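Local atomic coordinates of putative TOXIN related protein (Parabacteroides distasonis ATCC 8503, PDB entry 3K0Y), a protein that is of unknown function but is named a putative toxin-related protein and has a NigD-like architecture, an OB domain followed by a beta sandwich. Residues I13-V18 against Y119-F124; N24-R29 against N79-I84; R53-F58 against A166-F171; M113-G118 against V184-N189. One frame throughout, in Å; residues are numbered along the deposited sequence.

Contact 1: I13-V18 against Y119-F124; sequences IAVATV and YLNIYF
Thr17 leans its hydroxyl and its methyl against the outer half of the Tyr119 ring. OG1 comes to 3.6 Å from Tyr119 CE1, meeting the ring at a slant, while Thr17 CG2 lies 3.9 Å from Tyr119 OH. The threonine can offer both branches because its chi1 of -51° sets OG1 beside its own backbone N and swings CG2 toward its carbonyl side, so that OG1 rests by CE1 and CG2 by OH. The hydroxyl is also held by two polar partners, Asp117 OD2 and Arg53 NE, and this end of the contact is buried and firmly pinned. In the fold the contact is an interdomain one: strand 11-22 belongs to the NigD-like OB domain and strand 119-128 to the NigD-like beta sandwich. Their CA atoms never come close, Val15 and Asn121 standing 8.8 Å apart, and the bridge between them is made by side chains. The looser half is a single touch, Val15 CG1 at 3.8 Å from Asn121 OD1, the two side chains slipping past each other in opposite directions. Asn121 spends its amide elsewhere: OD1 is bonded to Arg53 NH1, and ND2 to Trp114 O. Next to this thinner side a nonaethylene glycol molecule, probably from the crystallisation liquor, approaches Val15 to about 4 Å. Beyond it the strands splay, with Ile13 exposed and Tyr123 partly so.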
loop_
_atom_site.group_PDB
_atom_site.type_symbol
_atom_site.label_atom_id
_atom_site.label_comp_id
_atom_site.label_asym_id
_atom_site.label_seq_id
_atom_site.Cartn_x
_atom_site.Cartn_y
_atom_site.Cartn_z
ATOM N N ILE A 13 8.366 11.534 -10.074
ATOM C CA ILE A 13 8.063 11.081 -8.733
ATOM C C ILE A 13 7.057 9.973 -8.853
ATOM O O ILE A 13 6.061 10.125 -9.525
ATOM C CB ILE A 13 7.560 12.202 -7.823
ATOM C CG1 ILE A 13 8.487 13.432 -7.953
ATOM C CG2 ILE A 13 7.568 11.708 -6.357
ATOM C CD1 ILE A 13 8.307 14.527 -6.877
ATOM N N ALA A 14 7.352 8.830 -8.236
ATOM C CA ALA A 14 6.475 7.662 -8.311
ATOM C C ALA A 14 6.644 6.711 -7.105
ATOM O O ALA A 14 7.693 6.712 -6.437
ATOM C CB ALA A 14 6.731 6.914 -9.631
ATOM N N VAL A 15 5.602 5.915 -6.838
ATOM C CA VAL A 15 5.665 4.844 -5.874
ATOM C C VAL A 15 6.296 3.645 -6.617
ATOM O O VAL A 15 5.918 3.367 -7.766
ATOM C CB VAL A 15 4.267 4.556 -5.233
ATOM C CG1 VAL A 15 4.296 3.333 -4.261
ATOM C CG2 VAL A 15 3.754 5.791 -4.507
ATOM N N ALA A 16 7.312 3.023 -6.006
ATOM C CA ALA A 16 8.023 1.872 -6.564
ATOM C C ALA A 16 8.187 0.792 -5.515
ATOM O O ALA A 16 8.299 1.090 -4.316
ATOM C CB ALA A 16 9.424 2.270 -7.028
ATOM N N THR A 17 8.304 -0.440 -5.980
ATOM C CA THR A 17 8.757 -1.528 -5.139
ATOM C C THR A 17 10.271 -1.698 -5.240
ATOM O O THR A 17 10.832 -1.742 -6.318
ATOM C CB THR A 17 8.059 -2.832 -5.474
ATOM O OG1 THR A 17 6.638 -2.595 -5.491
ATOM C CG2 THR A 17 8.468 -3.981 -4.425
ATOM N N VAL A 18 10.913 -1.762 -4.077
ATOM C CA VAL A 18 12.321 -2.000 -3.968
ATOM C C VAL A 18 12.580 -3.499 -4.117
ATOM O O VAL A 18 12.037 -4.315 -3.373
ATOM C CB VAL A 18 12.882 -1.530 -2.575
ATOM C CG1 VAL A 18 14.377 -1.919 -2.442
ATOM C CG2 VAL A 18 12.738 -0.019 -2.359
ATOM N N TYR A 119 0.168 -4.578 -4.624
ATOM C CA TYR A 119 -0.114 -3.880 -3.385
ATOM C C TYR A 119 -1.353 -3.065 -3.527
ATOM O O TYR A 119 -1.656 -2.569 -4.608
ATOM C CB TYR A 119 1.020 -2.932 -3.023
ATOM C CG TYR A 119 2.304 -3.638 -2.732
ATOM C CD1 TYR A 119 3.151 -3.988 -3.764
ATOM C CD2 TYR A 119 2.680 -3.949 -1.415
ATOM C CE1 TYR A 119 4.345 -4.636 -3.524
ATOM C CE2 TYR A 119 3.860 -4.613 -1.162
ATOM C CZ TYR A 119 4.683 -4.940 -2.223
ATOM O OH TYR A 119 5.829 -5.575 -1.993
ATOM N N LEU A 120 -2.054 -2.892 -2.418
ATOM C CA LEU A 120 -3.023 -1.833 -2.295
ATOM C C LEU A 120 -2.286 -0.611 -1.731
ATOM O O LEU A 120 -1.791 -0.658 -0.617
ATOM C CB LEU A 120 -4.162 -2.240 -1.372
ATOM C CG LEU A 120 -5.245 -1.199 -1.139
ATOM C CD1 LEU A 120 -6.092 -1.008 -2.450
ATOM C CD2 LEU A 120 -6.143 -1.451 0.059
ATOM N N ASN A 121 -2.328 0.482 -2.468
ATOM C CA ASN A 121 -1.674 1.711 -2.155
ATOM C C ASN A 121 -2.693 2.749 -1.730
ATOM O O ASN A 121 -3.729 2.891 -2.368
ATOM C CB ASN A 121 -0.929 2.210 -3.371
ATOM C CG ASN A 121 0.140 1.258 -3.827
ATOM O OD1 ASN A 121 1.234 1.253 -3.281
ATOM N ND2 ASN A 121 -0.165 0.436 -4.837
ATOM N N ILE A 122 -2.401 3.448 -0.651
ATOM C CA ILE A 122 -3.271 4.421 -0.126
ATOM C C ILE A 122 -2.525 5.685 0.228
ATOM O O ILE A 122 -1.440 5.624 0.779
ATOM C CB ILE A 122 -4.017 3.921 1.131
ATOM C CG1 ILE A 122 -4.792 2.652 0.845
ATOM C CG2 ILE A 122 -4.990 5.005 1.596
ATOM C CD1 ILE A 122 -5.511 2.024 2.079
ATOM N N TYR A 123 -3.099 6.822 -0.162
ATOM C CA TYR A 123 -2.770 8.155 0.324
ATOM C C TYR A 123 -4.008 8.652 1.049
ATOM O O TYR A 123 -5.072 8.791 0.433
ATOM C CB TYR A 123 -2.460 9.119 -0.845
ATOM C CG TYR A 123 -2.110 10.544 -0.434
ATOM C CD1 TYR A 123 -0.800 10.918 -0.157
ATOM C CD2 TYR A 123 -3.106 11.517 -0.317
ATOM C CE1 TYR A 123 -0.464 12.254 0.210
ATOM C CE2 TYR A 123 -2.807 12.842 0.054
ATOM C CZ TYR A 123 -1.481 13.196 0.321
ATOM O OH TYR A 123 -1.211 14.483 0.698
ATOM N N PHE A 124 -3.874 8.956 2.336
ATOM C CA PHE A 124 -5.028 9.283 3.188
ATOM C C PHE A 124 -4.686 10.465 4.055
ATOM O O PHE A 124 -3.498 10.811 4.231
ATOM C CB PHE A 124 -5.459 8.082 4.057
ATOM C CG PHE A 124 -4.467 7.728 5.172
ATOM C CD1 PHE A 124 -3.393 6.916 4.917
ATOM C CD2 PHE A 124 -4.620 8.246 6.452
ATOM C CE1 PHE A 124 -2.463 6.616 5.925
ATOM C CE2 PHE A 124 -3.678 7.963 7.469
ATOM C CZ PHE A 124 -2.628 7.150 7.196
#

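Contact 2: N24-R29 against N79-I84; sequences NVYYLR and NAIHNI
Ile81 reaches Tyr26 and Leu28 because its side chain is nearly fully stretched: chi1 of 175° and chi2 of 161° carry CD1 straight out from strand 74-88. Tyr26 answers from the far wall with chi1 of 67°, which tucks CG between its own backbone N and carbonyl carbon and turns the ring in toward Ile81. The two side chains come from opposite directions, and the methyl meets the outer end of the ring obliquely: Ile81 CD1 is 4.1 Å from Tyr26 OH and 4.3 Å from Tyr26 CE2. Leu28, two residues on along the same strand, adds a longer apolar touch, its CD2 at 4.4 Å from the same CD1. One methyl thus serves both partners. Strands 25-30 and 74-88 are not neighbours here. Strand 35-38 links them on one path, strands 11-22 and 52-62 on the other, which closes the OB-type barrel and makes this an interior contact across it; the CA atoms of Leu28 and Ile81 are 10.7 Å apart. Only 84 Å² is buried between the segments, since other core residues share the filling: Ala54 packs on Ile81, Val56 on Leu28, and the Tyr46 ring meets that of Tyr26. At the start of segment 79-84, Asn79 and Ala80 both face Asn57 in a classic beta bulge. The carbonyl oxygen of Asn24 lies in plane at the edge of the Tyr26 ring.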
loop_
_atom_site.group_PDB
_atom_site.type_symbol
_atom_site.label_atom_id
_atom_site.label_comp_id
_atom_site.label_asym_id
_atom_site.label_seq_id
_atom_site.Cartn_x
_atom_site.Cartn_y
_atom_site.Cartn_z
ATOM N N ASN A 24 23.842 -3.829 -0.650
ATOM C CA ASN A 24 22.949 -2.689 -0.720
ATOM C C ASN A 24 22.508 -2.416 -2.150
ATOM O O ASN A 24 22.093 -1.294 -2.450
ATOM C CB ASN A 24 23.639 -1.438 -0.139
ATOM C CG ASN A 24 23.823 -1.506 1.379
ATOM O OD1 ASN A 24 23.371 -2.457 2.054
ATOM N ND2 ASN A 24 24.488 -0.493 1.926
ATOM N N VAL A 25 22.589 -3.433 -3.018
ATOM C CA VAL A 25 22.141 -3.325 -4.425
ATOM C C VAL A 25 20.666 -3.701 -4.596
ATOM O O VAL A 25 20.178 -4.672 -4.024
ATOM C CB VAL A 25 22.995 -4.205 -5.413
ATOM C CG1 VAL A 25 22.473 -4.090 -6.841
ATOM C CG2 VAL A 25 24.470 -3.815 -5.370
ATOM N N TYR A 26 19.972 -2.937 -5.434
ATOM C CA TYR A 26 18.531 -3.112 -5.628
ATOM C C TYR A 26 18.099 -2.495 -6.934
ATOM O O TYR A 26 18.736 -1.572 -7.428
ATOM C CB TYR A 26 17.763 -2.453 -4.465
ATOM C CG TYR A 26 17.869 -0.936 -4.414
ATOM C CD1 TYR A 26 18.975 -0.293 -3.842
ATOM C CD2 TYR A 26 16.868 -0.143 -4.962
ATOM C CE1 TYR A 26 19.072 1.109 -3.806
ATOM C CE2 TYR A 26 16.944 1.255 -4.934
ATOM C CZ TYR A 26 18.042 1.870 -4.351
ATOM O OH TYR A 26 18.079 3.243 -4.342
ATOM N N TYR A 27 17.007 -2.995 -7.495
ATOM C CA TYR A 27 16.325 -2.248 -8.561
ATOM C C TYR A 27 14.908 -1.882 -8.118
ATOM O O TYR A 27 14.469 -2.290 -7.062
ATOM C CB TYR A 27 16.374 -2.978 -9.900
ATOM C CG TYR A 27 15.536 -4.214 -10.021
ATOM C CD1 TYR A 27 14.226 -4.142 -10.443
ATOM C CD2 TYR A 27 16.072 -5.457 -9.771
ATOM C CE1 TYR A 27 13.473 -5.260 -10.585
ATOM C CE2 TYR A 27 15.328 -6.592 -9.917
ATOM C CZ TYR A 27 14.035 -6.490 -10.325
ATOM O OH TYR A 27 13.282 -7.619 -10.460
ATOM N N LEU A 28 14.234 -1.063 -8.899
ATOM C CA LEU A 28 12.911 -0.556 -8.543
ATOM C C LEU A 28 11.912 -1.023 -9.554
ATOM O O LEU A 28 12.179 -0.925 -10.761
ATOM C CB LEU A 28 12.914 0.966 -8.517
ATOM C CG LEU A 28 13.821 1.567 -7.456
ATOM C CD1 LEU A 28 14.090 3.002 -7.810
ATOM C CD2 LEU A 28 13.192 1.450 -6.078
ATOM N N ARG A 29 10.764 -1.507 -9.079
ATOM C CA ARG A 29 9.666 -1.958 -9.952
ATOM C C ARG A 29 8.474 -0.983 -9.880
ATOM O O ARG A 29 7.922 -0.758 -8.821
ATOM C CB ARG A 29 9.234 -3.385 -9.575
ATOM C CG ARG A 29 8.307 -4.004 -10.633
ATOM C CD ARG A 29 8.193 -5.498 -10.542
ATOM N NE ARG A 29 7.671 -5.892 -9.238
ATOM C CZ ARG A 29 8.329 -6.607 -8.322
ATOM N NH1 ARG A 29 9.531 -7.075 -8.560
ATOM N NH2 ARG A 29 7.757 -6.863 -7.160
ATOM N N ASN A 79 17.349 10.336 -7.003
ATOM C CA ASN A 79 17.597 11.621 -6.358
ATOM C C ASN A 79 17.221 11.567 -4.894
ATOM O O ASN A 79 17.935 12.112 -4.047
ATOM C CB ASN A 79 16.829 12.733 -7.044
ATOM C CG ASN A 79 17.156 12.832 -8.550
ATOM O OD1 ASN A 79 18.323 12.802 -8.950
ATOM N ND2 ASN A 79 16.120 12.910 -9.375
ATOM N N ALA A 80 16.090 10.930 -4.602
ATOM C CA ALA A 80 15.666 10.716 -3.222
ATOM C C ALA A 80 14.779 9.474 -3.157
ATOM O O ALA A 80 14.209 9.057 -4.136
ATOM C CB ALA A 80 14.928 11.965 -2.658
ATOM N N ILE A 81 14.693 8.866 -1.993
ATOM C CA ILE A 81 13.886 7.670 -1.835
ATOM C C ILE A 81 13.407 7.667 -0.383
ATOM O O ILE A 81 14.219 7.698 0.564
ATOM C CB ILE A 81 14.686 6.401 -2.238
ATOM C CG1 ILE A 81 13.890 5.131 -1.947
ATOM C CG2 ILE A 81 16.050 6.390 -1.514
ATOM C CD1 ILE A 81 14.394 3.939 -2.702
ATOM N N HIS A 82 12.086 7.727 -0.239
ATOM C CA HIS A 82 11.424 7.787 1.055
ATOM C C HIS A 82 10.528 6.566 1.208
ATOM O O HIS A 82 9.522 6.454 0.524
ATOM C CB HIS A 82 10.572 9.056 1.139
ATOM C CG HIS A 82 11.256 10.284 0.624
ATOM N ND1 HIS A 82 12.318 10.866 1.270
ATOM C CD2 HIS A 82 11.007 11.056 -0.467
ATOM C CE1 HIS A 82 12.707 11.936 0.595
ATOM N NE2 HIS A 82 11.918 12.077 -0.454
ATOM N N ASN A 83 10.893 5.647 2.097
ATOM C CA ASN A 83 10.082 4.461 2.297
ATOM C C ASN A 83 8.642 4.794 2.681
ATOM O O ASN A 83 8.366 5.757 3.391
ATOM C CB ASN A 83 10.701 3.584 3.362
ATOM C CG ASN A 83 11.962 2.900 2.877
ATOM O OD1 ASN A 83 12.330 3.020 1.699
ATOM N ND2 ASN A 83 12.636 2.181 3.778
ATOM N N ILE A 84 7.736 3.990 2.154
ATOM C CA ILE A 84 6.335 4.067 2.469
ATOM C C ILE A 84 6.090 2.880 3.419
ATOM O O ILE A 84 6.547 1.769 3.163
ATOM C CB ILE A 84 5.485 3.963 1.189
ATOM C CG1 ILE A 84 5.649 5.221 0.349
ATOM C CG2 ILE A 84 4.010 3.688 1.527
ATOM C CD1 ILE A 84 5.106 5.104 -1.099
#

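Contact 3: R53-F58 against A166-F171; sequences RALVNF and AGRVAF
The Arg168 guanidinium carries Leu55 on one face: Leu55 CD1 sits 4.1 Å above its plane, displaced toward the rim, and Leu55 CD2 is 4.1 Å from Arg168 NE. The arginine is extended from CG to NE and meets the leucine side chain at about a right angle, so the isobutyl group lies over one face of the flat group. Arg168 NH2 bonds to O7 of a nonaethylene glycol molecule that probably came with the crystallisation liquor. The other half of the contact is purely aliphatic. Arg53 bends at chi2 (-141°) and chi3, which lays its chain across the Ala170 methyl: Ala170 CB is 3.6 Å from Arg53 CD and 3.7 Å from Arg53 CG. The bend sends the guanidinium on past the alanine, where NE bonds to Thr17 OG1, NH1 to Asn121 OD1, and NH2 forms a salt bridge with Asp31. Val169 and Phe171 point away from this face, toward strand 135-139 of the sandwich. Segments 53-58 and 166-171 run roughly antiparallel where they touch, 152° apart, yet are not paired: strand 74-88 lies beside both 52-62 and 163-172, and strand 119-128 also pairs with 163-172.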
loop_
_atom_site.group_PDB
_atom_site.type_symbol
_atom_site.label_atom_id
_atom_site.label_comp_id
_atom_site.label_asym_id
_atom_site.label_seq_id
_atom_site.Cartn_x
_atom_site.Cartn_y
_atom_site.Cartn_z
ATOM N N ARG A 53 7.780 -0.740 -0.295
ATOM C CA ARG A 53 7.547 0.302 -1.313
ATOM C C ARG A 53 8.177 1.599 -0.850
ATOM O O ARG A 53 8.427 1.779 0.354
ATOM C CB ARG A 53 6.065 0.498 -1.546
ATOM C CG ARG A 53 5.336 -0.765 -1.911
ATOM C CD ARG A 53 4.265 -0.486 -2.992
ATOM N NE ARG A 53 4.863 -0.583 -4.316
ATOM C CZ ARG A 53 4.295 -0.119 -5.430
ATOM N NH1 ARG A 53 3.123 0.509 -5.382
ATOM N NH2 ARG A 53 4.895 -0.302 -6.573
ATOM N N ALA A 54 8.404 2.497 -1.791
ATOM C CA ALA A 54 9.036 3.777 -1.512
ATOM C C ALA A 54 8.518 4.826 -2.489
ATOM O O ALA A 54 8.099 4.495 -3.587
ATOM C CB ALA A 54 10.553 3.689 -1.605
ATOM N N LEU A 55 8.485 6.061 -2.033
ATOM C CA LEU A 55 8.305 7.206 -2.893
ATOM C C LEU A 55 9.697 7.603 -3.413
ATOM O O LEU A 55 10.599 7.937 -2.626
ATOM C CB LEU A 55 7.645 8.345 -2.098
ATOM C CG LEU A 55 7.133 9.539 -2.910
ATOM C CD1 LEU A 55 6.018 9.134 -3.876
ATOM C CD2 LEU A 55 6.674 10.651 -1.916
ATOM N N VAL A 56 9.869 7.537 -4.724
ATOM C CA VAL A 56 11.146 7.745 -5.368
ATOM C C VAL A 56 11.146 8.954 -6.314
ATOM O O VAL A 56 10.299 9.052 -7.187
ATOM C CB VAL A 56 11.576 6.500 -6.176
ATOM C CG1 VAL A 56 12.952 6.715 -6.768
ATOM C CG2 VAL A 56 11.553 5.206 -5.277
ATOM N N ASN A 57 12.127 9.842 -6.134
ATOM C CA ASN A 57 12.387 10.970 -7.017
ATOM C C ASN A 57 13.599 10.556 -7.853
ATOM O O ASN A 57 14.680 10.304 -7.306
ATOM C CB ASN A 57 12.690 12.209 -6.193
ATOM C CG ASN A 57 12.900 13.496 -7.060
ATOM O OD1 ASN A 57 13.334 13.449 -8.221
ATOM N ND2 ASN A 57 12.569 14.638 -6.474
ATOM N N PHE A 58 13.395 10.392 -9.158
ATOM C CA PHE A 58 14.427 9.862 -10.026
ATOM C C PHE A 58 14.500 10.630 -11.367
ATOM O O PHE A 58 13.535 11.271 -11.805
ATOM C CB PHE A 58 14.235 8.348 -10.254
ATOM C CG PHE A 58 12.964 7.986 -10.983
ATOM C CD1 PHE A 58 11.771 7.810 -10.290
ATOM C CD2 PHE A 58 12.951 7.834 -12.373
ATOM C CE1 PHE A 58 10.601 7.496 -10.954
ATOM C CE2 PHE A 58 11.768 7.502 -13.039
ATOM C CZ PHE A 58 10.592 7.329 -12.315
ATOM N N ALA A 166 -1.097 14.197 5.961
ATOM C CA ALA A 166 -1.229 13.106 5.022
ATOM C C ALA A 166 -0.302 11.936 5.386
ATOM O O ALA A 166 0.723 12.094 6.055
ATOM C CB ALA A 166 -1.006 13.584 3.580
ATOM N N GLY A 167 -0.719 10.741 4.991
ATOM C CA GLY A 167 0.093 9.566 5.138
ATOM C C GLY A 167 -0.052 8.643 3.953
ATOM O O GLY A 167 -1.113 8.567 3.343
ATOM N N ARG A 168 0.991 7.856 3.728
ATOM C CA ARG A 168 1.019 6.847 2.716
ATOM C C ARG A 168 1.258 5.458 3.312
ATOM O O ARG A 168 1.972 5.283 4.303
ATOM C CB ARG A 168 2.088 7.153 1.708
ATOM C CG ARG A 168 1.828 8.358 0.839
ATOM C CD ARG A 168 2.986 8.514 -0.113
ATOM N NE ARG A 168 2.776 9.550 -1.106
ATOM C CZ ARG A 168 2.089 9.434 -2.218
ATOM N NH1 ARG A 168 1.478 8.308 -2.596
ATOM N NH2 ARG A 168 2.023 10.487 -2.990
ATOM N N VAL A 169 0.632 4.469 2.718
ATOM C CA VAL A 169 0.820 3.083 3.105
ATOM C C VAL A 169 0.654 2.193 1.863
ATOM O O VAL A 169 -0.042 2.550 0.885
ATOM C CB VAL A 169 -0.185 2.716 4.250
ATOM C CG1 VAL A 169 -1.683 2.816 3.735
ATOM C CG2 VAL A 169 0.125 1.356 4.844
ATOM N N ALA A 170 1.242 1.012 1.916
ATOM C CA ALA A 170 1.074 -0.037 0.920
ATOM C C ALA A 170 0.866 -1.349 1.639
ATOM O O ALA A 170 1.582 -1.634 2.610
ATOM C CB ALA A 170 2.317 -0.120 0.039
ATOM N N PHE A 171 -0.153 -2.104 1.204
ATOM C CA PHE A 171 -0.459 -3.429 1.762
ATOM C C PHE A 171 -0.234 -4.535 0.715
ATOM O O PHE A 171 -0.752 -4.483 -0.408
ATOM C CB PHE A 171 -1.909 -3.481 2.269
ATOM C CG PHE A 171 -2.192 -2.516 3.393
ATOM C CD1 PHE A 171 -1.756 -2.780 4.690
ATOM C CD2 PHE A 171 -2.945 -1.368 3.183
ATOM C CE1 PHE A 171 -2.038 -1.908 5.721
ATOM C CE2 PHE A 171 -3.250 -0.508 4.253
ATOM C CZ PHE A 171 -2.799 -0.754 5.486
#

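Contact 4: M113-G118 against V184-N189; sequences MWIGDG and VDLVVN
Between the two sheets of the beta sandwich, Met113 and Ile115 of strand 113-116 face Val188 and Leu186 of strand 184-192. Met113, present as selenomethionine, makes the fuller contact. Its CG is anti to the backbone N (chi1 -167°), and this with a straight chi2 carries selenium to the valine; the bend at chi3 (-56°) then turns the terminal methyl CE toward CG1, the two side chains crossing at a slant. SE is 3.7 Å from Val188 CB and 3.9 Å from Val188 CG2, while Met113 CE lies 3.9 Å from Val188 CG1, so the selenium sits against the branch point of the valine. The second touch is a meeting of methyls, Ile115 CD1 at 3.9 Å from Leu186 CD2, these side chains too being oblique to each other. The backbones remain far apart, Ile115 and Leu186 being 9.7 Å from CA to CA. More apolar groups line the same layer: Leu120 touches both Met113 and Val188, and Leu150 lies on Leu186. Just past the contact, Asp117 and Gly118, both at positive phi, turn the chain from strand 113-116 into strand 119-128 as a tight hairpin. Every second residue turned inward, with apolar side chains from two strands of different sheets packing against each other, is the arrangement of a beta sandwich core.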
loop_
_atom_site.group_PDB
_atom_site.type_symbol
_atom_site.label_atom_id
_atom_site.label_comp_id
_atom_site.label_asym_id
_atom_site.label_seq_id
_atom_site.Cartn_x
_atom_site.Cartn_y
_atom_site.Cartn_z
HETATM N N MSE A 113 -6.586 5.790 -3.790
HETATM C CA MSE A 113 -6.438 4.369 -3.470
HETATM C C MSE A 113 -6.257 3.604 -4.762
HETATM O O MSE A 113 -7.063 3.719 -5.641
HETATM C CB MSE A 113 -7.694 3.845 -2.771
HETATM C CG MSE A 113 -7.429 2.509 -2.172
HETATM SE SE MSE A 113 -8.894 1.636 -1.200
HETATM C CE MSE A 113 -9.337 2.917 0.086
ATOM N N TRP A 114 -5.199 2.805 -4.899
ATOM C CA TRP A 114 -5.035 2.070 -6.145
ATOM C C TRP A 114 -4.254 0.792 -5.978
ATOM O O TRP A 114 -3.445 0.698 -5.072
ATOM C CB TRP A 114 -4.386 2.974 -7.205
ATOM C CG TRP A 114 -2.929 3.224 -7.028
ATOM C CD1 TRP A 114 -1.911 2.612 -7.692
ATOM C CD2 TRP A 114 -2.319 4.134 -6.111
ATOM N NE1 TRP A 114 -0.718 3.094 -7.269
ATOM C CE2 TRP A 114 -0.929 4.016 -6.281
ATOM C CE3 TRP A 114 -2.808 5.061 -5.187
ATOM C CZ2 TRP A 114 -0.028 4.786 -5.570
ATOM C CZ3 TRP A 114 -1.878 5.841 -4.466
ATOM C CH2 TRP A 114 -0.522 5.689 -4.678
ATOM N N ILE A 115 -4.486 -0.176 -6.870
ATOM C CA ILE A 115 -3.706 -1.397 -6.930
ATOM C C ILE A 115 -2.509 -1.196 -7.840
ATOM O O ILE A 115 -2.651 -0.682 -8.941
ATOM C CB ILE A 115 -4.532 -2.619 -7.414
ATOM C CG1 ILE A 115 -5.653 -2.921 -6.405
ATOM C CG2 ILE A 115 -3.616 -3.873 -7.496
ATOM C CD1 ILE A 115 -6.608 -4.033 -6.885
ATOM N N GLY A 116 -1.315 -1.530 -7.358
ATOM C CA GLY A 116 -0.104 -1.397 -8.152
ATOM C C GLY A 116 0.934 -2.388 -7.645
ATOM O O GLY A 116 1.197 -2.464 -6.420
ATOM N N ASP A 117 1.485 -3.165 -8.581
ATOM C CA ASP A 117 2.491 -4.176 -8.326
ATOM C C ASP A 117 2.072 -5.127 -7.163
ATOM O O ASP A 117 2.887 -5.475 -6.347
ATOM C CB ASP A 117 3.860 -3.506 -8.045
ATOM C CG ASP A 117 4.997 -4.526 -7.905
ATOM O OD1 ASP A 117 5.079 -5.419 -8.764
ATOM O OD2 ASP A 117 5.791 -4.477 -6.930
ATOM N N GLY A 118 0.806 -5.539 -7.123
ATOM C CA GLY A 118 0.288 -6.511 -6.108
ATOM C C GLY A 118 0.065 -5.904 -4.711
ATOM O O GLY A 118 -0.231 -6.617 -3.727
ATOM N N VAL A 184 -11.278 -9.888 -10.402
ATOM C CA VAL A 184 -12.381 -9.882 -9.449
ATOM C C VAL A 184 -12.512 -8.512 -8.886
ATOM O O VAL A 184 -11.610 -7.670 -9.080
ATOM C CB VAL A 184 -12.157 -10.865 -8.226
ATOM C CG1 VAL A 184 -11.988 -12.329 -8.705
ATOM C CG2 VAL A 184 -10.993 -10.414 -7.345
ATOM N N ASP A 185 -13.608 -8.292 -8.161
ATOM C CA ASP A 185 -13.865 -7.052 -7.482
ATOM C C ASP A 185 -13.296 -7.082 -6.080
ATOM O O ASP A 185 -13.561 -8.020 -5.319
ATOM C CB ASP A 185 -15.352 -6.780 -7.374
ATOM C CG ASP A 185 -15.990 -6.444 -8.714
ATOM O OD1 ASP A 185 -15.282 -6.189 -9.722
ATOM O OD2 ASP A 185 -17.225 -6.456 -8.717
ATOM N N LEU A 186 -12.522 -6.053 -5.753
ATOM C CA LEU A 186 -11.950 -5.895 -4.427
ATOM C C LEU A 186 -12.659 -4.706 -3.836
ATOM O O LEU A 186 -12.694 -3.641 -4.439
ATOM C CB LEU A 186 -10.449 -5.672 -4.526
ATOM C CG LEU A 186 -9.591 -5.711 -3.267
ATOM C CD1 LEU A 186 -9.448 -7.103 -2.741
ATOM C CD2 LEU A 186 -8.187 -5.110 -3.479
ATOM N N VAL A 187 -13.299 -4.920 -2.704
ATOM C CA VAL A 187 -14.059 -3.912 -1.996
ATOM C C VAL A 187 -13.205 -3.559 -0.755
ATOM O O VAL A 187 -12.856 -4.434 0.050
ATOM C CB VAL A 187 -15.468 -4.438 -1.621
ATOM C CG1 VAL A 187 -16.219 -3.477 -0.709
ATOM C CG2 VAL A 187 -16.308 -4.709 -2.923
ATOM N N VAL A 188 -12.866 -2.283 -0.619
ATOM C CA VAL A 188 -12.180 -1.810 0.535
ATOM C C VAL A 188 -13.064 -0.785 1.237
ATOM O O VAL A 188 -13.278 0.313 0.719
ATOM C CB VAL A 188 -10.842 -1.140 0.153
ATOM C CG1 VAL A 188 -10.142 -0.632 1.407
ATOM C CG2 VAL A 188 -9.955 -2.092 -0.630
ATOM N N ASN A 189 -13.509 -1.142 2.442
ATOM C CA ASN A 189 -14.215 -0.283 3.353
ATOM C C ASN A 189 -13.259 0.507 4.250
ATOM O O ASN A 189 -12.168 0.017 4.615
ATOM C CB ASN A 189 -15.149 -1.153 4.205
ATOM C CG ASN A 189 -16.246 -1.787 3.371
ATOM O OD1 ASN A 189 -16.968 -1.082 2.704
ATOM N ND2 ASN A 189 -16.329 -3.086 3.352
#

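Overall arrangement
Contacts 1 and 3 form the junction of the two domains, their centres 5 Å apart, with Arg53 of contact 3 bonded to residues of contact 1. Contact 2 lies to one side in the OB barrel and contact 4 to the other in the sandwich, 23 Å apart between centres. A charged link nevertheless spans them: Asp117 OD1 of the 113-118 hairpin forms a salt bridge with Arg29 NE at 2.7 Å. Contact 2 also packs on contact 1 through Ile84 CD1, 3.7 Å from Val15 CG1. No active site is known; the bound nonaethylene glycol lies by contacts 1 and 3, about 3 Å from the Arg168 side chain, and may mark a groove at the junction.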